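Catalase-3 (Neurospora crassa, PDB 4AJ9) uses heme to break hydrogen peroxide down into oxygen and water, which probably protects the fungal cell from peroxide damage. Local coordinates at residues V101-V106 with P269-A274; F133-N138 with V226-K231. All coordinates share one frame; numbering follows the deposited sequence.

Contact 1 (V101-V106 with P269-A274); sequences VRFSTV and PSWELA. With HEM (protoporphyrin IX containing Fe), chain Y.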
loop_
_atom_site.group_PDB
_atom_site.type_symbol
_atom_site.label_atom_id
_atom_site.label_comp_id
_atom_site.label_asym_id
_atom_site.label_seq_id
_atom_site.Cartn_x
_atom_site.Cartn_y
_atom_site.Cartn_z
ATOM N N VAL C 101 -27.400 -2.889 -0.131
ATOM C CA VAL C 101 -27.278 -4.321 -0.326
ATOM C C VAL C 101 -26.382 -4.623 -1.519
ATOM O O VAL C 101 -26.532 -4.020 -2.582
ATOM C CB VAL C 101 -28.662 -4.973 -0.564
ATOM C CG1 VAL C 101 -28.494 -6.416 -1.024
ATOM C CG2 VAL C 101 -29.495 -4.906 0.695
ATOM N N ARG C 102 -25.438 -5.540 -1.344
ATOM C CA ARG C 102 -24.664 -6.022 -2.477
ATOM C C ARG C 102 -24.908 -7.515 -2.677
ATOM O O ARG C 102 -24.827 -8.304 -1.731
ATOM C CB ARG C 102 -23.170 -5.749 -2.291
ATOM C CG ARG C 102 -22.310 -6.160 -3.477
ATOM C CD ARG C 102 -20.886 -5.623 -3.286
ATOM N NE ARG C 102 -20.009 -5.968 -4.399
ATOM C CZ ARG C 102 -19.442 -7.157 -4.560
ATOM N NH1 ARG C 102 -19.671 -8.126 -3.676
ATOM N NH2 ARG C 102 -18.655 -7.385 -5.606
ATOM N N PHE C 103 -25.237 -7.885 -3.913
ATOM C CA PHE C 103 -25.462 -9.281 -4.286
ATOM C C PHE C 103 -24.257 -9.678 -5.114
ATOM O O PHE C 103 -23.625 -8.823 -5.706
ATOM C CB PHE C 103 -26.709 -9.414 -5.157
ATOM C CG PHE C 103 -27.954 -8.869 -4.535
ATOM C CD1 PHE C 103 -28.662 -9.622 -3.599
ATOM C CD2 PHE C 103 -28.448 -7.618 -4.905
ATOM C CE1 PHE C 103 -29.832 -9.137 -3.032
ATOM C CE2 PHE C 103 -29.627 -7.116 -4.333
ATOM C CZ PHE C 103 -30.325 -7.888 -3.395
ATOM N N SER C 104 -23.934 -10.966 -5.174
ATOM C CA SER C 104 -22.721 -11.373 -5.864
ATOM C C SER C 104 -22.743 -12.852 -6.182
ATOM O O SER C 104 -23.603 -13.580 -5.704
ATOM C CB SER C 104 -21.523 -11.094 -4.948
ATOM O OG SER C 104 -21.804 -11.589 -3.649
ATOM N N THR C 105 -21.787 -13.295 -6.986
ATOM C CA THR C 105 -21.401 -14.692 -6.966
ATOM C C THR C 105 -20.240 -14.831 -5.977
ATOM O O THR C 105 -20.035 -13.955 -5.142
ATOM C CB THR C 105 -21.011 -15.199 -8.364
ATOM O OG1 THR C 105 -20.014 -14.333 -8.913
ATOM C CG2 THR C 105 -22.226 -15.207 -9.267
ATOM N N VAL C 106 -19.490 -15.928 -6.053
ATOM C CA VAL C 106 -18.445 -16.182 -5.066
ATOM C C VAL C 106 -17.075 -16.400 -5.698
ATOM O O VAL C 106 -16.088 -15.777 -5.298
ATOM C CB VAL C 106 -18.782 -17.419 -4.187
ATOM C CG1 VAL C 106 -17.692 -17.658 -3.144
ATOM C CG2 VAL C 106 -20.123 -17.248 -3.506
ATOM N N PRO C 269 -37.429 -3.785 -5.790
ATOM C CA PRO C 269 -37.678 -5.104 -5.202
ATOM C C PRO C 269 -37.740 -5.030 -3.675
ATOM O O PRO C 269 -37.106 -4.148 -3.078
ATOM C CB PRO C 269 -36.459 -5.912 -5.660
ATOM C CG PRO C 269 -35.356 -4.885 -5.752
ATOM C CD PRO C 269 -36.017 -3.597 -6.178
ATOM N N SER C 270 -38.506 -5.932 -3.060
ATOM C CA SER C 270 -38.591 -6.018 -1.606
ATOM C C SER C 270 -38.307 -7.424 -1.105
ATOM O O SER C 270 -38.448 -8.399 -1.844
ATOM C CB SER C 270 -39.967 -5.572 -1.100
ATOM O OG SER C 270 -40.197 -4.225 -1.442
ATOM N N TRP C 271 -37.885 -7.502 0.159
ATOM C CA TRP C 271 -37.727 -8.762 0.870
ATOM C C TRP C 271 -38.226 -8.544 2.279
ATOM O O TRP C 271 -37.962 -7.496 2.886
ATOM C CB TRP C 271 -36.256 -9.164 0.981
ATOM C CG TRP C 271 -35.589 -9.567 -0.294
ATOM C CD1 TRP C 271 -35.349 -10.839 -0.723
ATOM C CD2 TRP C 271 -35.045 -8.696 -1.289
ATOM N NE1 TRP C 271 -34.690 -10.818 -1.923
ATOM C CE2 TRP C 271 -34.498 -9.512 -2.301
ATOM C CE3 TRP C 271 -34.977 -7.306 -1.429
ATOM C CZ2 TRP C 271 -33.892 -8.985 -3.438
ATOM C CZ3 TRP C 271 -34.370 -6.782 -2.559
ATOM C CH2 TRP C 271 -33.832 -7.620 -3.551
ATOM N N GLU C 272 -38.935 -9.525 2.820
ATOM C CA GLU C 272 -39.290 -9.437 4.232
ATOM C C GLU C 272 -38.152 -10.015 5.059
ATOM O O GLU C 272 -37.552 -11.021 4.681
ATOM C CB GLU C 272 -40.633 -10.125 4.517
ATOM C CG GLU C 272 -41.832 -9.203 4.210
ATOM C CD GLU C 272 -43.166 -9.907 4.244
ATOM O OE1 GLU C 272 -43.193 -11.154 4.277
ATOM O OE2 GLU C 272 -44.196 -9.200 4.238
ATOM N N LEU C 273 -37.824 -9.347 6.159
ATOM C CA LEU C 273 -36.878 -9.892 7.122
ATOM C C LEU C 273 -37.651 -10.793 8.071
ATOM O O LEU C 273 -38.599 -10.351 8.704
ATOM C CB LEU C 273 -36.230 -8.770 7.940
ATOM C CG LEU C 273 -35.180 -9.246 8.952
ATOM C CD1 LEU C 273 -34.067 -10.029 8.260
ATOM C CD2 LEU C 273 -34.608 -8.070 9.723
ATOM N N ALA C 274 -37.240 -12.052 8.172
ATOM C CA ALA C 274 -37.899 -12.983 9.072
ATOM C C ALA C 274 -36.844 -13.689 9.898
ATOM O O ALA C 274 -35.676 -13.760 9.497
ATOM C CB ALA C 274 -38.724 -13.987 8.283
HETATM C CHA HEM Y . -16.934 -11.759 1.239
HETATM C CHB HEM Y . -20.794 -14.359 2.662
HETATM C CHC HEM Y . -17.823 -17.475 4.882
HETATM C CHD HEM Y . -14.121 -14.424 4.213
HETATM C C1A HEM Y . -18.237 -12.203 1.383
HETATM C C2A HEM Y . -19.430 -11.605 0.796
HETATM C C3A HEM Y . -20.490 -12.337 1.180
HETATM C C4A HEM Y . -20.011 -13.404 2.037
HETATM C CMA HEM Y . -21.977 -12.104 0.816
HETATM C CAA HEM Y . -19.442 -10.374 -0.150
HETATM C CBA HEM Y . -19.809 -9.092 0.590
HETATM C CGA HEM Y . -19.901 -7.974 -0.416
HETATM O O1A HEM Y . -19.009 -7.091 -0.424
HETATM O O2A HEM Y . -20.868 -7.970 -1.224
HETATM C C1B HEM Y . -20.330 -15.402 3.440
HETATM C C2B HEM Y . -21.151 -16.343 4.182
HETATM C C3B HEM Y . -20.334 -17.222 4.781
HETATM C C4B HEM Y . -18.972 -16.844 4.457
HETATM C CMB HEM Y . -22.696 -16.281 4.197
HETATM C CAB HEM Y . -20.687 -18.403 5.717
HETATM C CBB HEM Y . -21.819 -18.392 6.431
HETATM C C1C HEM Y . -16.591 -16.873 4.961
HETATM C C2C HEM Y . -15.476 -17.308 5.789
HETATM C C3C HEM Y . -14.462 -16.466 5.572
HETATM C C4C HEM Y . -14.908 -15.454 4.649
HETATM C CMC HEM Y . -15.468 -18.552 6.697
HETATM C CAC HEM Y . -13.074 -16.448 6.225
HETATM C CBC HEM Y . -12.943 -16.860 7.488
HETATM C C1D HEM Y . -14.513 -13.442 3.351
HETATM C C2D HEM Y . -13.656 -12.374 2.904
HETATM C C3D HEM Y . -14.531 -11.545 1.976
HETATM C C4D HEM Y . -15.827 -12.187 1.962
HETATM C CMD HEM Y . -12.180 -12.151 3.298
HETATM C CAD HEM Y . -14.122 -10.269 1.224
HETATM C CBD HEM Y . -14.594 -9.089 2.066
HETATM C CGD HEM Y . -14.117 -7.804 1.444
HETATM O O1D HEM Y . -14.723 -6.746 1.736
HETATM O O2D HEM Y . -13.154 -7.848 0.637
HETATM N NA HEM Y . -18.636 -13.291 2.133
HETATM N NB HEM Y . -19.015 -15.739 3.638
HETATM N NC HEM Y . -16.206 -15.736 4.285
HETATM N ND HEM Y . -15.775 -13.302 2.789
HETATM FE FE HEM Y . -17.460 -14.459 3.284
#

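Contact 2 (F133-N138 with V226-K231); sequences FDIVGN and VKWHWK. With HEM (protoporphyrin IX containing Fe), chain Y.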
loop_
_atom_site.group_PDB
_atom_site.type_symbol
_atom_site.label_atom_id
_atom_site.label_comp_id
_atom_site.label_asym_id
_atom_site.label_seq_id
_atom_site.Cartn_x
_atom_site.Cartn_y
_atom_site.Cartn_z
ATOM N N PHE C 133 -24.952 -2.146 11.242
ATOM C CA PHE C 133 -25.194 -3.568 11.443
ATOM C C PHE C 133 -25.284 -4.266 10.089
ATOM O O PHE C 133 -26.123 -3.921 9.270
ATOM C CB PHE C 133 -26.502 -3.786 12.216
ATOM C CG PHE C 133 -26.870 -5.233 12.375
ATOM C CD1 PHE C 133 -25.984 -6.123 12.953
ATOM C CD2 PHE C 133 -28.103 -5.707 11.946
ATOM C CE1 PHE C 133 -26.314 -7.476 13.103
ATOM C CE2 PHE C 133 -28.449 -7.051 12.105
ATOM C CZ PHE C 133 -27.548 -7.939 12.681
ATOM N N ASP C 134 -24.405 -5.229 9.846
ATOM C CA ASP C 134 -24.398 -5.928 8.565
ATOM C C ASP C 134 -24.840 -7.365 8.788
ATOM O O ASP C 134 -24.354 -8.046 9.713
ATOM C CB ASP C 134 -22.996 -5.994 7.952
ATOM C CG ASP C 134 -22.415 -4.637 7.598
ATOM O OD1 ASP C 134 -23.121 -3.604 7.662
ATOM O OD2 ASP C 134 -21.219 -4.629 7.235
ATOM N N ILE C 135 -25.760 -7.815 7.945
ATOM C CA ILE C 135 -26.034 -9.230 7.808
ATOM C C ILE C 135 -25.397 -9.665 6.500
ATOM O O ILE C 135 -25.886 -9.359 5.404
ATOM C CB ILE C 135 -27.547 -9.531 7.797
ATOM C CG1 ILE C 135 -28.163 -9.174 9.161
ATOM C CG2 ILE C 135 -27.786 -10.981 7.443
ATOM C CD1 ILE C 135 -29.699 -9.287 9.200
ATOM N N VAL C 136 -24.280 -10.355 6.614
ATOM C CA VAL C 136 -23.504 -10.744 5.437
ATOM C C VAL C 136 -23.889 -12.168 5.085
ATOM O O VAL C 136 -23.297 -13.126 5.586
ATOM C CB VAL C 136 -21.988 -10.637 5.711
ATOM C CG1 VAL C 136 -21.173 -10.958 4.442
ATOM C CG2 VAL C 136 -21.650 -9.246 6.236
ATOM N N GLY C 137 -24.906 -12.298 4.242
ATOM C CA GLY C 137 -25.511 -13.593 3.965
ATOM C C GLY C 137 -25.299 -14.116 2.557
ATOM O O GLY C 137 -24.665 -13.455 1.741
ATOM N N ASN C 138 -25.806 -15.322 2.287
ATOM C CA ASN C 138 -25.831 -15.886 0.939
ATOM C C ASN C 138 -27.256 -16.258 0.555
ATOM O O ASN C 138 -28.163 -16.125 1.370
ATOM C CB ASN C 138 -24.936 -17.128 0.855
ATOM C CG ASN C 138 -23.468 -16.773 0.750
ATOM O OD1 ASN C 138 -23.129 -15.690 0.291
ATOM N ND2 ASN C 138 -22.590 -17.678 1.191
ATOM N N VAL C 226 -31.033 -17.216 17.017
ATOM C CA VAL C 226 -31.783 -16.719 15.868
ATOM C C VAL C 226 -31.153 -17.107 14.523
ATOM O O VAL C 226 -29.932 -17.131 14.388
ATOM C CB VAL C 226 -31.967 -15.178 15.932
ATOM C CG1 VAL C 226 -30.632 -14.448 15.800
ATOM C CG2 VAL C 226 -32.920 -14.712 14.859
ATOM N N LYS C 227 -32.006 -17.413 13.546
ATOM C CA LYS C 227 -31.594 -17.513 12.138
ATOM C C LYS C 227 -32.221 -16.353 11.369
ATOM O O LYS C 227 -33.429 -16.104 11.492
ATOM C CB LYS C 227 -32.047 -18.843 11.504
ATOM C CG LYS C 227 -31.431 -20.105 12.111
ATOM C CD LYS C 227 -29.947 -20.230 11.784
ATOM C CE LYS C 227 -29.471 -21.680 11.899
ATOM N NZ LYS C 227 -27.986 -21.809 11.815
ATOM N N TRP C 228 -31.412 -15.648 10.577
ATOM C CA TRP C 228 -31.922 -14.564 9.735
ATOM C C TRP C 228 -32.343 -15.097 8.379
ATOM O O TRP C 228 -31.602 -15.873 7.742
ATOM C CB TRP C 228 -30.852 -13.487 9.491
ATOM C CG TRP C 228 -30.354 -12.765 10.692
ATOM C CD1 TRP C 228 -29.107 -12.858 11.246
ATOM C CD2 TRP C 228 -31.066 -11.793 11.470
ATOM N NE1 TRP C 228 -29.007 -12.015 12.325
ATOM C CE2 TRP C 228 -30.193 -11.344 12.477
ATOM C CE3 TRP C 228 -32.355 -11.250 11.402
ATOM C CZ2 TRP C 228 -30.574 -10.396 13.427
ATOM C CZ3 TRP C 228 -32.729 -10.305 12.342
ATOM C CH2 TRP C 228 -31.846 -9.888 13.339
ATOM N N HIS C 229 -33.511 -14.654 7.922
ATOM C CA HIS C 229 -34.024 -15.033 6.607
ATOM C C HIS C 229 -34.501 -13.793 5.870
ATOM O O HIS C 229 -35.145 -12.922 6.463
ATOM C CB HIS C 229 -35.221 -15.981 6.727
ATOM C CG HIS C 229 -34.905 -17.298 7.362
ATOM N ND1 HIS C 229 -35.015 -18.494 6.685
ATOM C CD2 HIS C 229 -34.517 -17.612 8.620
ATOM C CE1 HIS C 229 -34.704 -19.488 7.499
ATOM N NE2 HIS C 229 -34.388 -18.980 8.676
ATOM N N TRP C 230 -34.187 -13.707 4.581
ATOM C CA TRP C 230 -34.810 -12.710 3.717
ATOM C C TRP C 230 -35.709 -13.458 2.750
ATOM O O TRP C 230 -35.249 -14.354 2.049
ATOM C CB TRP C 230 -33.773 -11.928 2.899
ATOM C CG TRP C 230 -32.895 -10.963 3.660
ATOM C CD1 TRP C 230 -31.558 -11.093 3.917
ATOM C CD2 TRP C 230 -33.288 -9.699 4.208
ATOM N NE1 TRP C 230 -31.103 -9.988 4.603
ATOM C CE2 TRP C 230 -32.145 -9.122 4.795
ATOM C CE3 TRP C 230 -34.498 -9.003 4.259
ATOM C CZ2 TRP C 230 -32.179 -7.888 5.435
ATOM C CZ3 TRP C 230 -34.533 -7.778 4.891
ATOM C CH2 TRP C 230 -33.374 -7.224 5.464
ATOM N N LYS C 231 -36.980 -13.080 2.701
ATOM C CA LYS C 231 -37.953 -13.746 1.845
ATOM C C LYS C 231 -38.308 -12.817 0.695
ATOM O O LYS C 231 -38.839 -11.730 0.902
ATOM C CB LYS C 231 -39.208 -14.112 2.646
ATOM C CG LYS C 231 -38.958 -15.071 3.811
ATOM C CD LYS C 231 -38.415 -16.410 3.335
ATOM C CE LYS C 231 -39.471 -17.224 2.623
ATOM N NZ LYS C 231 -38.898 -18.468 2.018
HETATM C CHA HEM Y . -16.934 -11.759 1.239
HETATM C CHB HEM Y . -20.794 -14.359 2.662
HETATM C CHC HEM Y . -17.823 -17.475 4.882
HETATM C CHD HEM Y . -14.121 -14.424 4.213
HETATM C C1A HEM Y . -18.237 -12.203 1.383
HETATM C C2A HEM Y . -19.430 -11.605 0.796
HETATM C C3A HEM Y . -20.490 -12.337 1.180
HETATM C C4A HEM Y . -20.011 -13.404 2.037
HETATM C CMA HEM Y . -21.977 -12.104 0.816
HETATM C CAA HEM Y . -19.442 -10.374 -0.150
HETATM C CBA HEM Y . -19.809 -9.092 0.590
HETATM C CGA HEM Y . -19.901 -7.974 -0.416
HETATM O O1A HEM Y . -19.009 -7.091 -0.424
HETATM O O2A HEM Y . -20.868 -7.970 -1.224
HETATM C C1B HEM Y . -20.330 -15.402 3.440
HETATM C C2B HEM Y . -21.151 -16.343 4.182
HETATM C C3B HEM Y . -20.334 -17.222 4.781
HETATM C C4B HEM Y . -18.972 -16.844 4.457
HETATM C CMB HEM Y . -22.696 -16.281 4.197
HETATM C CAB HEM Y . -20.687 -18.403 5.717
HETATM C CBB HEM Y . -21.819 -18.392 6.431
HETATM C C1C HEM Y . -16.591 -16.873 4.961
HETATM C C2C HEM Y . -15.476 -17.308 5.789
HETATM C C3C HEM Y . -14.462 -16.466 5.572
HETATM C C4C HEM Y . -14.908 -15.454 4.649
HETATM C CMC HEM Y . -15.468 -18.552 6.697
HETATM C CAC HEM Y . -13.074 -16.448 6.225
HETATM C CBC HEM Y . -12.943 -16.860 7.488
HETATM C C1D HEM Y . -14.513 -13.442 3.351
HETATM C C2D HEM Y . -13.656 -12.374 2.904
HETATM C C3D HEM Y . -14.531 -11.545 1.976
HETATM C C4D HEM Y . -15.827 -12.187 1.962
HETATM C CMD HEM Y . -12.180 -12.151 3.298
HETATM C CAD HEM Y . -14.122 -10.269 1.224
HETATM C CBD HEM Y . -14.594 -9.089 2.066
HETATM C CGD HEM Y . -14.117 -7.804 1.444
HETATM O O1D HEM Y . -14.723 -6.746 1.736
HETATM O O2D HEM Y . -13.154 -7.848 0.637
HETATM N NA HEM Y . -18.636 -13.291 2.133
HETATM N NB HEM Y . -19.015 -15.739 3.638
HETATM N NC HEM Y . -16.206 -15.736 4.285
HETATM N ND HEM Y . -15.775 -13.302 2.789
HETATM FE FE HEM Y . -17.460 -14.459 3.284
HETATM O O HOH W 1 -28.244 -9.900 4.127
#

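Contact 1 (V101-V106 with P269-A274)
With CG anti to their own carbonyl carbons (chi1 -56° and -69°), Phe103 and Trp271 send their rings at each other from opposite directions, and the contact rests on this one pair. The far carbon of the phenyl ring, Phe103 CZ, lies 3.5 Å from Trp271 CH2 at the outer rim of the indole. The planes are inclined by 35° and the Phe103 and six-membered Trp271 ring centroids stand 5.5 Å apart, an oblique meeting. Within its own strand Phe103 also has Val101 CG1 over one face but offset toward the rim, 3.3 Å above the ring plane. The indole nitrogen donates to the carbonyl of Met206. Arg102, the residue before Phe103, serves the other side: its extended chain brings NH1 to within 2.7 Å of heme O2A, a propionate oxygen, in a nearly straight hydrogen bond received in the guanidinium plane, while NH2 bonds to the carbonyl of His65. The pair thus joins strands 96-104 and 270-278 inside the catalase beta-barrel, with Arg102 facing the heme pocket. Phe122 meets both rings edge-to-face, Tyr203 stacks on Phe103, and Leu312 of strand 305-314 touches both partners; Leu259 of helix 254-264 packs on Phe103, and Trp230 of strand 223-232 on Trp271.

Contact 2 (F133-N138 with V226-K231)
Ile135 and Trp228 bury the most surface here, and they meet at about a right angle. The end of the isoleucine, CD1, sits over one face of the indole, 3.8 Å from the centroid of the Trp228 five-membered ring and 15° off its normal, a CH-pi contact in which the nearest ring atom to Ile135 CD1 is Trp228 CD2 at 3.6 Å. The extended outer torsion of Ile135 (chi2 173°) carries the methyl out to that face. Its other branch turns toward Trp230, where CG2 comes only loosely near the indole nitrogen. A water bridges the same two residues, donating to Ile135 O at 2.7 Å and accepting from Trp230 NE1 at 2.9 Å, which gives both buried polar atoms a partner between strands whose axes come no nearer than 9.1 Å in these segments. Two residues earlier, Phe133 CZ approaches Trp228 CZ2 at 4.0 Å, near the plane of the phenyl ring. Replacing Trp228 by an alanine would probably leave the Ile135 methyl without the aromatic face it rests on and open a gap beside Phe133. The strands cross at -67° with no direct hydrogen bond between them. Val136 points from the opposite side of its strand, and its CG1 lies 3.6 Å from heme C3A; Asn138, predicted to be an active-site residue, also borders the heme. Apolar side chains filling the interior between crossing strands, with heme lying against the outside of one of them, are characteristic of the catalase beta-barrel.

Both contacts are buried in the interior of the same antiparallel barrel, their centres about 9 Å apart, and neither is touched by another subunit. Along the chain, contact 2 is nested within the loop closed by contact 1. Their second segments are sheet neighbours: strands 270-278 and 223-232 are joined by probable hydrogen bonds from His229 N to Ala274 O and from Lys231 N to Glu272 O, and Leu273 packs on Trp230. The chemistry differs: contact 1 is one oblique aromatic pair, whereas contact 2 buries more surface, sets an aliphatic methyl on an indole face and adds a water bridge. Each first strand also reaches the heme, contact 1 through a hydrogen bond to a propionate and contact 2 through close packing of Val136, Gly137 and Asn138.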